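Local coordinates for 5-formyltetrahydrofolate cyclo-ligase family protein (PDB 2JCB) that probably catalyses the magnesium- and ATP-dependent conversion of 5-formyltetrahydrofolate to 5,10-methenyltetrahydrofolate, and is captured here with ADP and magnesium bound, at residues 124-133 with 151-159; 136-144 with 173-184. All coordinates share one frame; numbering follows the deposited sequence.

Interaction 1 (124-133 with 151-159). With MG (magnesium ion), chain E; ADP (adenosine-5'-diphosphate), chain C; PO4 (phosphate ion), chain D.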
loop_
_atom_site.group_PDB
_atom_site.type_symbol
_atom_site.label_atom_id
_atom_site.label_comp_id
_atom_site.label_asym_id
_atom_site.label_seq_id
_atom_site.Cartn_x
_atom_site.Cartn_y
_atom_site.Cartn_z
ATOM N N ALA A 124 8.530 -13.791 -2.190
ATOM C CA ALA A 124 8.812 -12.426 -2.670
ATOM C C ALA A 124 9.462 -12.373 -4.068
ATOM O O ALA A 124 9.162 -11.468 -4.854
ATOM C CB ALA A 124 9.679 -11.685 -1.664
ATOM N N ASP A 125 10.311 -13.343 -4.392
ATOM C CA ASP A 125 10.975 -13.334 -5.696
ATOM C C ASP A 125 10.018 -13.731 -6.845
ATOM O O ASP A 125 10.406 -13.730 -8.015
ATOM C CB ASP A 125 12.255 -14.203 -5.661
ATOM C CG ASP A 125 11.962 -15.686 -5.520
ATOM O OD1 ASP A 125 10.843 -16.128 -5.909
ATOM O OD2 ASP A 125 12.864 -16.430 -5.042
ATOM N N GLU A 126 8.772 -14.073 -6.512
ATOM C CA GLU A 126 7.731 -14.415 -7.512
ATOM C C GLU A 126 6.670 -13.308 -7.691
ATOM O O GLU A 126 5.729 -13.441 -8.484
ATOM C CB GLU A 126 7.036 -15.702 -7.086
ATOM C CG GLU A 126 7.877 -16.899 -7.344
ATOM C CD GLU A 126 7.103 -18.186 -7.197
ATOM O OE1 GLU A 126 7.739 -19.191 -6.814
ATOM O OE2 GLU A 126 5.870 -18.179 -7.477
ATOM N N ILE A 127 6.827 -12.223 -6.960
ATOM C CA ILE A 127 5.864 -11.149 -6.985
ATOM C C ILE A 127 6.487 -10.019 -7.829
ATOM O O ILE A 127 7.556 -9.540 -7.494
ATOM C CB ILE A 127 5.509 -10.649 -5.542
ATOM C CG1 ILE A 127 4.930 -11.805 -4.671
ATOM C CG2 ILE A 127 4.595 -9.392 -5.610
ATOM C CD1 ILE A 127 4.791 -11.491 -3.165
ATOM N N ASP A 128 5.850 -9.661 -8.928
ATOM C CA ASP A 128 6.430 -8.715 -9.906
ATOM C C ASP A 128 6.316 -7.256 -9.464
ATOM O O ASP A 128 7.280 -6.453 -9.623
ATOM C CB ASP A 128 5.829 -8.945 -11.288
ATOM C CG ASP A 128 6.056 -10.333 -11.785
ATOM O OD1 ASP A 128 7.213 -10.840 -11.703
ATOM O OD2 ASP A 128 5.084 -10.937 -12.280
ATOM N N LEU A 129 5.188 -6.944 -8.832
ATOM C CA LEU A 129 4.884 -5.601 -8.394
ATOM C C LEU A 129 4.219 -5.642 -7.031
ATOM O O LEU A 129 3.274 -6.413 -6.824
ATOM C CB LEU A 129 3.917 -5.003 -9.423
ATOM C CG LEU A 129 3.372 -3.594 -9.119
ATOM C CD1 LEU A 129 4.551 -2.562 -9.127
ATOM C CD2 LEU A 129 2.218 -3.227 -10.103
ATOM N N GLN A 130 4.700 -4.802 -6.128
ATOM C CA GLN A 130 4.041 -4.586 -4.832
ATOM C C GLN A 130 3.445 -3.205 -4.806
ATOM O O GLN A 130 4.179 -2.241 -4.975
ATOM C CB GLN A 130 5.045 -4.724 -3.702
ATOM C CG GLN A 130 5.360 -6.230 -3.446
ATOM C CD GLN A 130 4.240 -6.930 -2.579
ATOM O OE1 GLN A 130 3.178 -6.393 -2.378
ATOM N NE2 GLN A 130 4.545 -8.139 -2.084
ATOM N N ILE A 131 2.131 -3.167 -4.600
ATOM C CA ILE A 131 1.400 -1.911 -4.465
ATOM C C ILE A 131 1.440 -1.653 -2.938
ATOM O O ILE A 131 0.716 -2.349 -2.180
ATOM C CB ILE A 131 0.014 -2.034 -5.092
ATOM C CG1 ILE A 131 0.218 -2.232 -6.633
ATOM C CG2 ILE A 131 -0.779 -0.790 -4.771
ATOM C CD1 ILE A 131 -1.068 -2.504 -7.417
ATOM N N VAL A 132 2.173 -0.631 -2.474
ATOM C CA VAL A 132 2.517 -0.530 -1.062
ATOM C C VAL A 132 1.567 0.482 -0.439
ATOM O O VAL A 132 1.419 1.535 -0.981
ATOM C CB VAL A 132 4.001 -0.120 -0.922
ATOM C CG1 VAL A 132 4.341 0.297 0.560
ATOM C CG2 VAL A 132 4.930 -1.240 -1.489
ATOM N N PRO A 133 0.830 0.115 0.632
ATOM C CA PRO A 133 -0.053 1.106 1.310
ATOM C C PRO A 133 0.683 2.103 2.181
ATOM O O PRO A 133 1.857 1.951 2.439
ATOM C CB PRO A 133 -0.927 0.209 2.211
ATOM C CG PRO A 133 0.082 -0.857 2.645
ATOM C CD PRO A 133 0.818 -1.186 1.320
ATOM N N TYR A 151 6.017 -2.879 6.215
ATOM C CA TYR A 151 6.637 -2.727 4.894
ATOM C C TYR A 151 8.103 -2.361 4.981
ATOM O O TYR A 151 8.889 -2.832 4.166
ATOM C CB TYR A 151 5.846 -1.798 3.963
ATOM C CG TYR A 151 4.646 -2.528 3.365
ATOM C CD1 TYR A 151 3.462 -2.690 4.095
ATOM C CD2 TYR A 151 4.739 -3.172 2.118
ATOM C CE1 TYR A 151 2.368 -3.427 3.535
ATOM C CE2 TYR A 151 3.659 -3.895 1.546
ATOM C CZ TYR A 151 2.484 -4.008 2.285
ATOM O OH TYR A 151 1.441 -4.687 1.778
ATOM N N ASP A 152 8.486 -1.571 6.006
ATOM C CA ASP A 152 9.880 -1.258 6.201
ATOM C C ASP A 152 10.701 -2.558 6.314
ATOM O O ASP A 152 11.773 -2.643 5.736
ATOM C CB ASP A 152 10.062 -0.385 7.443
ATOM C CG ASP A 152 9.736 1.081 7.175
ATOM O OD1 ASP A 152 9.709 1.513 5.988
ATOM O OD2 ASP A 152 9.497 1.829 8.138
ATOM N N ARG A 153 10.162 -3.572 7.024
ATOM C CA ARG A 153 10.864 -4.825 7.234
ATOM C C ARG A 153 10.827 -5.665 5.963
ATOM O O ARG A 153 11.821 -6.255 5.558
ATOM C CB ARG A 153 10.239 -5.586 8.403
ATOM C CG ARG A 153 10.466 -4.927 9.741
ATOM C CD ARG A 153 9.783 -5.759 10.809
ATOM N NE ARG A 153 10.104 -5.398 12.183
ATOM C CZ ARG A 153 9.565 -4.358 12.810
ATOM N NH1 ARG A 153 9.855 -4.144 14.084
ATOM N NH2 ARG A 153 8.723 -3.550 12.151
ATOM N N TYR A 154 9.648 -5.744 5.368
ATOM C CA TYR A 154 9.426 -6.558 4.172
ATOM C C TYR A 154 10.255 -6.067 2.979
ATOM O O TYR A 154 10.857 -6.865 2.276
ATOM C CB TYR A 154 7.954 -6.522 3.785
ATOM C CG TYR A 154 7.659 -7.328 2.561
ATOM C CD1 TYR A 154 7.513 -8.712 2.645
ATOM C CD2 TYR A 154 7.520 -6.725 1.313
ATOM C CE1 TYR A 154 7.250 -9.467 1.553
ATOM C CE2 TYR A 154 7.263 -7.495 0.170
ATOM C CZ TYR A 154 7.124 -8.867 0.307
ATOM O OH TYR A 154 6.833 -9.658 -0.768
ATOM N N LEU A 155 10.310 -4.758 2.799
ATOM C CA LEU A 155 11.010 -4.192 1.639
ATOM C C LEU A 155 12.526 -4.371 1.670
ATOM O O LEU A 155 13.185 -4.171 0.643
ATOM C CB LEU A 155 10.610 -2.729 1.380
ATOM C CG LEU A 155 9.163 -2.540 0.951
ATOM C CD1 LEU A 155 8.854 -1.043 0.899
ATOM C CD2 LEU A 155 8.876 -3.252 -0.367
ATOM N N VAL A 156 13.077 -4.744 2.830
ATOM C CA VAL A 156 14.507 -5.131 2.926
ATOM C C VAL A 156 14.828 -6.271 1.948
ATOM O O VAL A 156 15.836 -6.210 1.254
ATOM C CB VAL A 156 14.896 -5.536 4.355
ATOM C CG1 VAL A 156 16.380 -6.026 4.423
ATOM C CG2 VAL A 156 14.701 -4.372 5.301
ATOM N N HIS A 157 13.964 -7.281 1.877
ATOM C CA HIS A 157 14.222 -8.475 1.081
ATOM C C HIS A 157 13.476 -8.520 -0.251
ATOM O O HIS A 157 13.729 -9.378 -1.098
ATOM C CB HIS A 157 13.943 -9.730 1.921
ATOM C CG HIS A 157 14.654 -9.718 3.238
ATOM N ND1 HIS A 157 16.016 -9.894 3.351
ATOM C CD2 HIS A 157 14.197 -9.496 4.495
ATOM C CE1 HIS A 157 16.367 -9.800 4.621
ATOM N NE2 HIS A 157 15.282 -9.561 5.336
ATOM N N TYR A 158 12.569 -7.587 -0.457
ATOM C CA TYR A 158 11.815 -7.577 -1.696
ATOM C C TYR A 158 12.606 -6.802 -2.741
ATOM O O TYR A 158 12.944 -5.630 -2.520
ATOM C CB TYR A 158 10.425 -6.965 -1.504
ATOM C CG TYR A 158 9.650 -6.898 -2.780
ATOM C CD1 TYR A 158 9.168 -8.057 -3.380
ATOM C CD2 TYR A 158 9.401 -5.675 -3.393
ATOM C CE1 TYR A 158 8.423 -7.995 -4.580
ATOM C CE2 TYR A 158 8.670 -5.594 -4.576
ATOM C CZ TYR A 158 8.218 -6.754 -5.181
ATOM O OH TYR A 158 7.495 -6.634 -6.334
ATOM N N LYS A 159 12.855 -7.448 -3.881
ATOM C CA LYS A 159 13.641 -6.848 -4.949
ATOM C C LYS A 159 12.899 -6.475 -6.226
ATOM O O LYS A 159 13.524 -6.012 -7.201
ATOM C CB LYS A 159 14.829 -7.761 -5.287
ATOM C CG LYS A 159 15.730 -8.086 -4.111
ATOM C CD LYS A 159 16.185 -6.828 -3.385
ATOM C CE LYS A 159 17.308 -7.128 -2.422
ATOM N NZ LYS A 159 17.431 -6.001 -1.472
HETATM MG MG MG E . 8.722 3.530 8.586
HETATM P PB ADP C . 5.755 3.021 9.705
HETATM O O1B ADP C . 4.637 1.982 9.675
HETATM O O2B ADP C . 5.221 4.392 9.508
HETATM O O3B ADP C . 6.843 2.538 8.770
HETATM P PA ADP C . 7.838 3.184 11.749
HETATM O O1A ADP C . 8.786 3.637 10.669
HETATM O O2A ADP C . 7.810 3.988 12.951
HETATM O O3A ADP C . 6.324 2.979 11.202
HETATM O "O5'" ADP C . 8.320 1.717 12.226
HETATM C "C5'" ADP C . 7.649 1.199 13.394
HETATM C "C4'" ADP C . 8.570 0.330 14.214
HETATM O "O4'" ADP C . 9.108 -0.663 13.356
HETATM C "C3'" ADP C . 9.725 1.168 14.750
HETATM O "O3'" ADP C . 9.729 1.017 16.155
HETATM C "C2'" ADP C . 10.961 0.580 14.100
HETATM O "O2'" ADP C . 11.978 0.354 15.033
HETATM C "C1'" ADP C . 10.515 -0.769 13.565
HETATM N N9 ADP C . 11.219 -1.197 12.327
HETATM C C8 ADP C . 10.994 -0.726 11.086
HETATM N N7 ADP C . 11.780 -1.366 10.188
HETATM C C5 ADP C . 12.531 -2.260 10.834
HETATM C C6 ADP C . 13.549 -3.274 10.451
HETATM N N6 ADP C . 13.936 -3.428 9.169
HETATM N N1 ADP C . 14.039 -4.060 11.411
HETATM C C2 ADP C . 13.676 -3.917 12.702
HETATM N N3 ADP C . 12.744 -3.034 13.112
HETATM C C4 ADP C . 12.126 -2.191 12.243
HETATM P P PO4 D . 3.136 -0.537 7.637
HETATM O O1 PO4 D . 4.238 -0.800 6.827
HETATM O O2 PO4 D . 3.002 0.879 8.131
HETATM O O3 PO4 D . 1.818 -0.843 6.865
HETATM O O4 PO4 D . 3.170 -1.340 8.932
HETATM O O HOH W 1 1.373 -4.800 -0.978
HETATM O O HOH W 2 8.529 3.878 6.506
HETATM O O HOH W 3 7.707 5.554 8.819
#

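Interaction 2 (136-144 with 173-184). With MG (magnesium ion), chain E; ADP (adenosine-5'-diphosphate), chain C; PO4 (phosphate ion), chain D.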
loop_
_atom_site.group_PDB
_atom_site.type_symbol
_atom_site.label_atom_id
_atom_site.label_comp_id
_atom_site.label_asym_id
_atom_site.label_seq_id
_atom_site.Cartn_x
_atom_site.Cartn_y
_atom_site.Cartn_z
ATOM N N ALA A 136 1.598 8.815 4.455
ATOM C CA ALA A 136 2.118 10.065 3.865
ATOM C C ALA A 136 3.380 9.785 3.084
ATOM O O ALA A 136 4.095 8.808 3.364
ATOM C CB ALA A 136 2.415 11.053 4.931
ATOM N N TYR A 137 3.653 10.623 2.075
ATOM C CA TYR A 137 4.819 10.387 1.223
ATOM C C TYR A 137 5.489 11.694 0.858
ATOM O O TYR A 137 4.849 12.752 0.903
ATOM C CB TYR A 137 4.389 9.706 -0.079
ATOM C CG TYR A 137 3.567 8.408 0.047
ATOM C CD1 TYR A 137 4.194 7.172 0.024
ATOM C CD2 TYR A 137 2.182 8.463 0.203
ATOM C CE1 TYR A 137 3.407 5.992 0.177
ATOM C CE2 TYR A 137 1.396 7.330 0.339
ATOM C CZ TYR A 137 2.022 6.100 0.305
ATOM O OH TYR A 137 1.222 4.974 0.461
ATOM N N THR A 138 6.746 11.608 0.453
ATOM C CA THR A 138 7.408 12.772 -0.179
ATOM C C THR A 138 7.679 12.478 -1.657
ATOM O O THR A 138 7.545 11.328 -2.102
ATOM C CB THR A 138 8.715 13.146 0.504
ATOM O OG1 THR A 138 9.696 12.141 0.216
ATOM C CG2 THR A 138 8.476 13.275 1.984
ATOM N N GLU A 139 8.092 13.533 -2.375
ATOM C CA GLU A 139 8.484 13.479 -3.799
ATOM C C GLU A 139 9.594 12.469 -3.997
ATOM O O GLU A 139 9.705 11.855 -5.071
ATOM C CB GLU A 139 8.976 14.863 -4.295
ATOM C CG GLU A 139 10.184 15.455 -3.523
ATOM C CD GLU A 139 10.969 16.599 -4.224
ATOM O OE1 GLU A 139 10.447 17.238 -5.168
ATOM O OE2 GLU A 139 12.123 16.868 -3.785
ATOM N N ARG A 140 10.365 12.269 -2.935
ATOM C CA ARG A 140 11.492 11.357 -2.892
ATOM C C ARG A 140 11.148 9.862 -2.660
ATOM O O ARG A 140 12.062 9.039 -2.523
ATOM C CB ARG A 140 12.451 11.837 -1.809
ATOM C CG ARG A 140 13.150 13.163 -2.174
ATOM C CD ARG A 140 13.889 13.751 -1.005
ATOM N NE ARG A 140 13.003 14.157 0.083
ATOM C CZ ARG A 140 12.250 15.255 0.091
ATOM N NH1 ARG A 140 11.491 15.520 1.143
ATOM N NH2 ARG A 140 12.233 16.084 -0.948
ATOM N N GLY A 141 9.863 9.504 -2.604
ATOM C CA GLY A 141 9.500 8.116 -2.371
ATOM C C GLY A 141 9.529 7.736 -0.905
ATOM O O GLY A 141 9.311 6.577 -0.591
ATOM N N GLU A 142 9.764 8.714 -0.014
ATOM C CA GLU A 142 9.793 8.447 1.446
ATOM C C GLU A 142 8.373 8.249 1.895
ATOM O O GLU A 142 7.435 8.688 1.234
ATOM C CB GLU A 142 10.458 9.573 2.221
ATOM C CG GLU A 142 11.893 9.750 1.725
ATOM C CD GLU A 142 12.428 11.142 1.920
ATOM O OE1 GLU A 142 11.656 12.110 1.778
ATOM O OE2 GLU A 142 13.637 11.285 2.198
ATOM N N ARG A 143 8.223 7.508 2.979
ATOM C CA ARG A 143 6.932 6.926 3.328
ATOM C C ARG A 143 6.739 6.824 4.842
ATOM O O ARG A 143 7.648 6.426 5.580
ATOM C CB ARG A 143 6.741 5.568 2.639
ATOM C CG ARG A 143 5.560 4.824 3.152
ATOM C CD ARG A 143 5.422 3.467 2.449
ATOM N NE ARG A 143 4.451 2.701 3.183
ATOM C CZ ARG A 143 4.679 1.969 4.280
ATOM N NH1 ARG A 143 3.635 1.382 4.858
ATOM N NH2 ARG A 143 5.884 1.869 4.829
ATOM N N ILE A 144 5.606 7.333 5.303
ATOM C CA ILE A 144 5.090 7.021 6.642
ATOM C C ILE A 144 3.885 6.085 6.467
ATOM O O ILE A 144 2.973 6.383 5.682
ATOM C CB ILE A 144 4.616 8.299 7.405
ATOM C CG1 ILE A 144 5.777 9.240 7.721
ATOM C CG2 ILE A 144 3.980 7.881 8.764
ATOM C CD1 ILE A 144 5.334 10.596 8.184
ATOM N N GLU A 173 5.869 17.762 2.382
ATOM C CA GLU A 173 7.148 18.333 2.035
ATOM C C GLU A 173 8.319 17.572 2.640
ATOM O O GLU A 173 9.373 17.413 2.012
ATOM C CB GLU A 173 7.166 19.775 2.496
ATOM C CG GLU A 173 6.423 20.702 1.557
ATOM C CD GLU A 173 7.131 20.819 0.232
ATOM O OE1 GLU A 173 8.333 21.175 0.248
ATOM O OE2 GLU A 173 6.501 20.520 -0.813
ATOM N N HIS A 174 8.115 17.070 3.850
ATOM C CA HIS A 174 9.189 16.463 4.627
ATOM C C HIS A 174 8.629 15.372 5.535
ATOM O O HIS A 174 7.566 15.539 6.149
ATOM C CB HIS A 174 9.923 17.562 5.441
ATOM C CG HIS A 174 10.879 17.041 6.466
ATOM N ND1 HIS A 174 10.479 16.642 7.726
ATOM C CD2 HIS A 174 12.225 16.889 6.433
ATOM C CE1 HIS A 174 11.537 16.257 8.421
ATOM N NE2 HIS A 174 12.610 16.400 7.663
ATOM N N ILE A 175 9.350 14.255 5.584
ATOM C CA ILE A 175 9.104 13.165 6.508
ATOM C C ILE A 175 10.416 12.919 7.225
ATOM O O ILE A 175 11.476 12.951 6.588
ATOM C CB ILE A 175 8.646 11.890 5.725
ATOM C CG1 ILE A 175 7.226 12.059 5.193
ATOM C CG2 ILE A 175 8.753 10.629 6.605
ATOM C CD1 ILE A 175 6.756 10.827 4.440
ATOM N N PRO A 176 10.368 12.743 8.575
ATOM C CA PRO A 176 11.584 12.541 9.376
ATOM C C PRO A 176 12.002 11.074 9.278
ATOM O O PRO A 176 11.617 10.272 10.138
ATOM C CB PRO A 176 11.134 12.881 10.805
ATOM C CG PRO A 176 9.619 12.703 10.807
ATOM C CD PRO A 176 9.128 12.667 9.385
ATOM N N VAL A 177 12.743 10.715 8.231
ATOM C CA VAL A 177 13.049 9.314 7.975
ATOM C C VAL A 177 14.160 8.778 8.871
ATOM O O VAL A 177 15.155 9.435 9.107
ATOM C CB VAL A 177 13.341 8.987 6.466
ATOM C CG1 VAL A 177 12.173 9.394 5.575
ATOM C CG2 VAL A 177 14.612 9.604 5.996
ATOM N N GLU A 178 13.947 7.573 9.374
ATOM C CA GLU A 178 14.914 6.853 10.157
ATOM C C GLU A 178 15.666 5.858 9.260
ATOM O O GLU A 178 15.227 5.582 8.136
ATOM C CB GLU A 178 14.172 6.174 11.290
ATOM C CG GLU A 178 13.218 7.127 11.986
ATOM C CD GLU A 178 12.576 6.553 13.252
ATOM O OE1 GLU A 178 13.283 6.345 14.251
ATOM O OE2 GLU A 178 11.341 6.327 13.227
ATOM N N PRO A 179 16.807 5.325 9.748
ATOM C CA PRO A 179 17.651 4.466 8.907
ATOM C C PRO A 179 16.925 3.256 8.355
ATOM O O PRO A 179 17.188 2.861 7.223
ATOM C CB PRO A 179 18.786 4.019 9.837
ATOM C CG PRO A 179 18.675 4.826 11.081
ATOM C CD PRO A 179 17.354 5.534 11.101
ATOM N N PHE A 180 15.994 2.694 9.126
ATOM C CA PHE A 180 15.131 1.587 8.639
ATOM C C PHE A 180 13.929 1.930 7.704
ATOM O O PHE A 180 13.267 1.032 7.235
ATOM C CB PHE A 180 14.584 0.840 9.861
ATOM C CG PHE A 180 13.868 1.744 10.830
ATOM C CD1 PHE A 180 12.567 2.215 10.532
ATOM C CD2 PHE A 180 14.519 2.184 12.008
ATOM C CE1 PHE A 180 11.911 3.080 11.382
ATOM C CE2 PHE A 180 13.859 3.046 12.878
ATOM C CZ PHE A 180 12.555 3.484 12.572
ATOM N N ASP A 181 13.614 3.200 7.480
ATOM C CA ASP A 181 12.506 3.585 6.602
ATOM C C ASP A 181 12.871 3.276 5.153
ATOM O O ASP A 181 13.918 3.715 4.682
ATOM C CB ASP A 181 12.195 5.067 6.791
ATOM C CG ASP A 181 11.403 5.339 8.065
ATOM O OD1 ASP A 181 10.640 4.454 8.488
ATOM O OD2 ASP A 181 11.544 6.405 8.667
ATOM N N LYS A 182 12.035 2.485 4.490
ATOM C CA LYS A 182 12.231 2.103 3.076
ATOM C C LYS A 182 11.421 3.011 2.176
ATOM O O LYS A 182 10.274 3.364 2.484
ATOM C CB LYS A 182 11.873 0.646 2.849
ATOM C CG LYS A 182 12.793 -0.344 3.658
ATOM C CD LYS A 182 14.268 -0.270 3.269
ATOM C CE LYS A 182 14.574 -1.180 2.088
ATOM N NZ LYS A 182 16.019 -1.133 1.738
ATOM N N ASN A 183 11.996 3.371 1.036
ATOM C CA ASN A 183 11.289 4.217 0.055
ATOM C C ASN A 183 10.586 3.385 -0.991
ATOM O O ASN A 183 10.971 2.255 -1.240
ATOM C CB ASN A 183 12.309 5.104 -0.679
ATOM C CG ASN A 183 12.918 6.162 0.216
ATOM O OD1 ASN A 183 12.501 6.363 1.364
ATOM N ND2 ASN A 183 13.942 6.847 -0.300
ATOM N N VAL A 184 9.599 3.978 -1.647
ATOM C CA VAL A 184 8.902 3.326 -2.785
ATOM C C VAL A 184 9.406 3.963 -4.094
ATOM O O VAL A 184 9.869 5.095 -4.075
ATOM C CB VAL A 184 7.359 3.424 -2.701
ATOM C CG1 VAL A 184 6.846 2.620 -1.507
ATOM C CG2 VAL A 184 6.877 4.883 -2.567
HETATM MG MG MG E . 8.722 3.530 8.586
HETATM P PB ADP C . 5.755 3.021 9.705
HETATM O O1B ADP C . 4.637 1.982 9.675
HETATM O O2B ADP C . 5.221 4.392 9.508
HETATM O O3B ADP C . 6.843 2.538 8.770
HETATM P PA ADP C . 7.838 3.184 11.749
HETATM O O1A ADP C . 8.786 3.637 10.669
HETATM O O2A ADP C . 7.810 3.988 12.951
HETATM O O3A ADP C . 6.324 2.979 11.202
HETATM O "O5'" ADP C . 8.320 1.717 12.226
HETATM C "C5'" ADP C . 7.649 1.199 13.394
HETATM C "C4'" ADP C . 8.570 0.330 14.214
HETATM O "O4'" ADP C . 9.108 -0.663 13.356
HETATM C "C3'" ADP C . 9.725 1.168 14.750
HETATM O "O3'" ADP C . 9.729 1.017 16.155
HETATM C "C2'" ADP C . 10.961 0.580 14.100
HETATM O "O2'" ADP C . 11.978 0.354 15.033
HETATM C "C1'" ADP C . 10.515 -0.769 13.565
HETATM N N9 ADP C . 11.219 -1.197 12.327
HETATM C C8 ADP C . 10.994 -0.726 11.086
HETATM N N7 ADP C . 11.780 -1.366 10.188
HETATM C C5 ADP C . 12.531 -2.260 10.834
HETATM C C6 ADP C . 13.549 -3.274 10.451
HETATM N N6 ADP C . 13.936 -3.428 9.169
HETATM N N1 ADP C . 14.039 -4.060 11.411
HETATM C C2 ADP C . 13.676 -3.917 12.702
HETATM N N3 ADP C . 12.744 -3.034 13.112
HETATM C C4 ADP C . 12.126 -2.191 12.243
HETATM P P PO4 D . 3.136 -0.537 7.637
HETATM O O1 PO4 D . 4.238 -0.800 6.827
HETATM O O2 PO4 D . 3.002 0.879 8.131
HETATM O O3 PO4 D . 1.818 -0.843 6.865
HETATM O O4 PO4 D . 3.170 -1.340 8.932
HETATM O O HOH W 4 11.579 14.138 3.846
HETATM O O HOH W 5 9.426 17.964 -1.198
HETATM O O HOH W 6 8.332 1.755 3.617
HETATM O O HOH W 7 10.548 5.868 3.711
HETATM O O HOH W 8 8.918 7.449 7.610
HETATM O O HOH W 3 7.707 5.554 8.819
HETATM O O HOH W 2 8.529 3.878 6.506
#

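Interaction 1 (124-133 with 151-159)
Gln-130 folds back at its second torsion (chi2 -80°), while Tyr-158 sends its ring out opposite its own backbone N (chi1 178°); together these turns bring the glutamine CG over one face of the tyrosine ring, 3.6 Å from its centroid, in a CH-pi contact. The rim of the same ring lies near the O atoms of Ala-124 and Ile-127. Tyr-158 OH is 3.1 Å from Ile-127 O, but Lys-161 O also competes for its single proton, so the recipient is not settled. Beyond the bend, the Gln-130 amide stands 79° from the ring plane of Tyr-154, and its NE2 gives a weak hydrogen bond of 3.0 Å to Tyr-154 OH. Its OE1 accepts from a water that also donates to Ile-131 O and receives the hydroxyl proton of Tyr-151 (OH to water 2.8 Å), so both ends of this buried amide are engaged. Further along, Pro-133 CD sits over a face of the Tyr-151 ring, 3.4 Å from CZ, and Val-132 CG1 packs beside CD2. The first turn of helix 150-154 then meets the ligands: Tyr-151 N donates to O1 of a phosphate ion (2.8 Å), and Asp-152 OD2 binds magnesium at 1.9 Å. A parallel strand of the central sheet packed against a short helix that follows a glycine-rich loop and points its first N-H groups at a phosphate ion is consistent with the Rossmann-like clan of this family.

Interaction 2 (136-144 with 173-184)
Ile-175 fills the apolar middle of this contact, its CG2 pressed tightly against CG1 of Ile-144 at 3.5 Å while its CD1 reaches in over the backbone of Ala-136 and Tyr-137. Thr-138 adds its methyl group, CG2 lying 3.7 Å from Ile-175 CG1; with chi1 at 71° the hydroxyl of this threonine turns instead toward the turn of the hairpin. To one side Val-177 CG1 touches Glu-142 CB, and the Asn-183 side chain runs alongside that of Glu-142, pointing the same way. The backbones join where Val-184 N donates to Gly-141 O (2.8 Å); Gly-141, at a positive phi, closes the type I turn and comes close enough for a CA-H...O contact with Val-184 O. At the outer edge Arg-140 NH1 donates to Glu-173 O at 3.0 Å, with the carbonyl oxygen almost in the guanidinium plane. Its NE forms a salt bridge with Glu-142 OE1 (3.0 Å), to which Thr-138 OG1 also donates a hydrogen bond, from the same face of the carboxylate, and a water links this oxygen to Ile-175 N. At the inner edge Asp-181 OD1 binds magnesium at 2.1 Å, and a metal-bound water donates to Arg-143 O. Several donors converging on Glu-142 OE1 would favour its charged form, and the hairpin, held at its turn by that network, supplies a main-chain oxygen to the hydration shell of the metal.

The segments alternate along the chain, in the order 124-133, 136-144, 151-159, 173-184, so the two contacts interlock, with centres about 16 Å apart. Interaction 1 sets helix 150-154 against strand 129-131, a strand of the mixed sheet; interaction 2 joins the small 136-137/143-144 hairpin to the long loop between strands 161-165 and 186-189. They meet directly where Pro-133 O probably accepts a hydrogen bond from Arg-143 NE (2.8 Å). Magnesium unites them as well: Asp-152 and Asp-181 come from different contacts, and the shared cation can offset their close negative charges. ADP and the phosphate ion touch both, so the nucleotide site is assembled from sequence-distant elements.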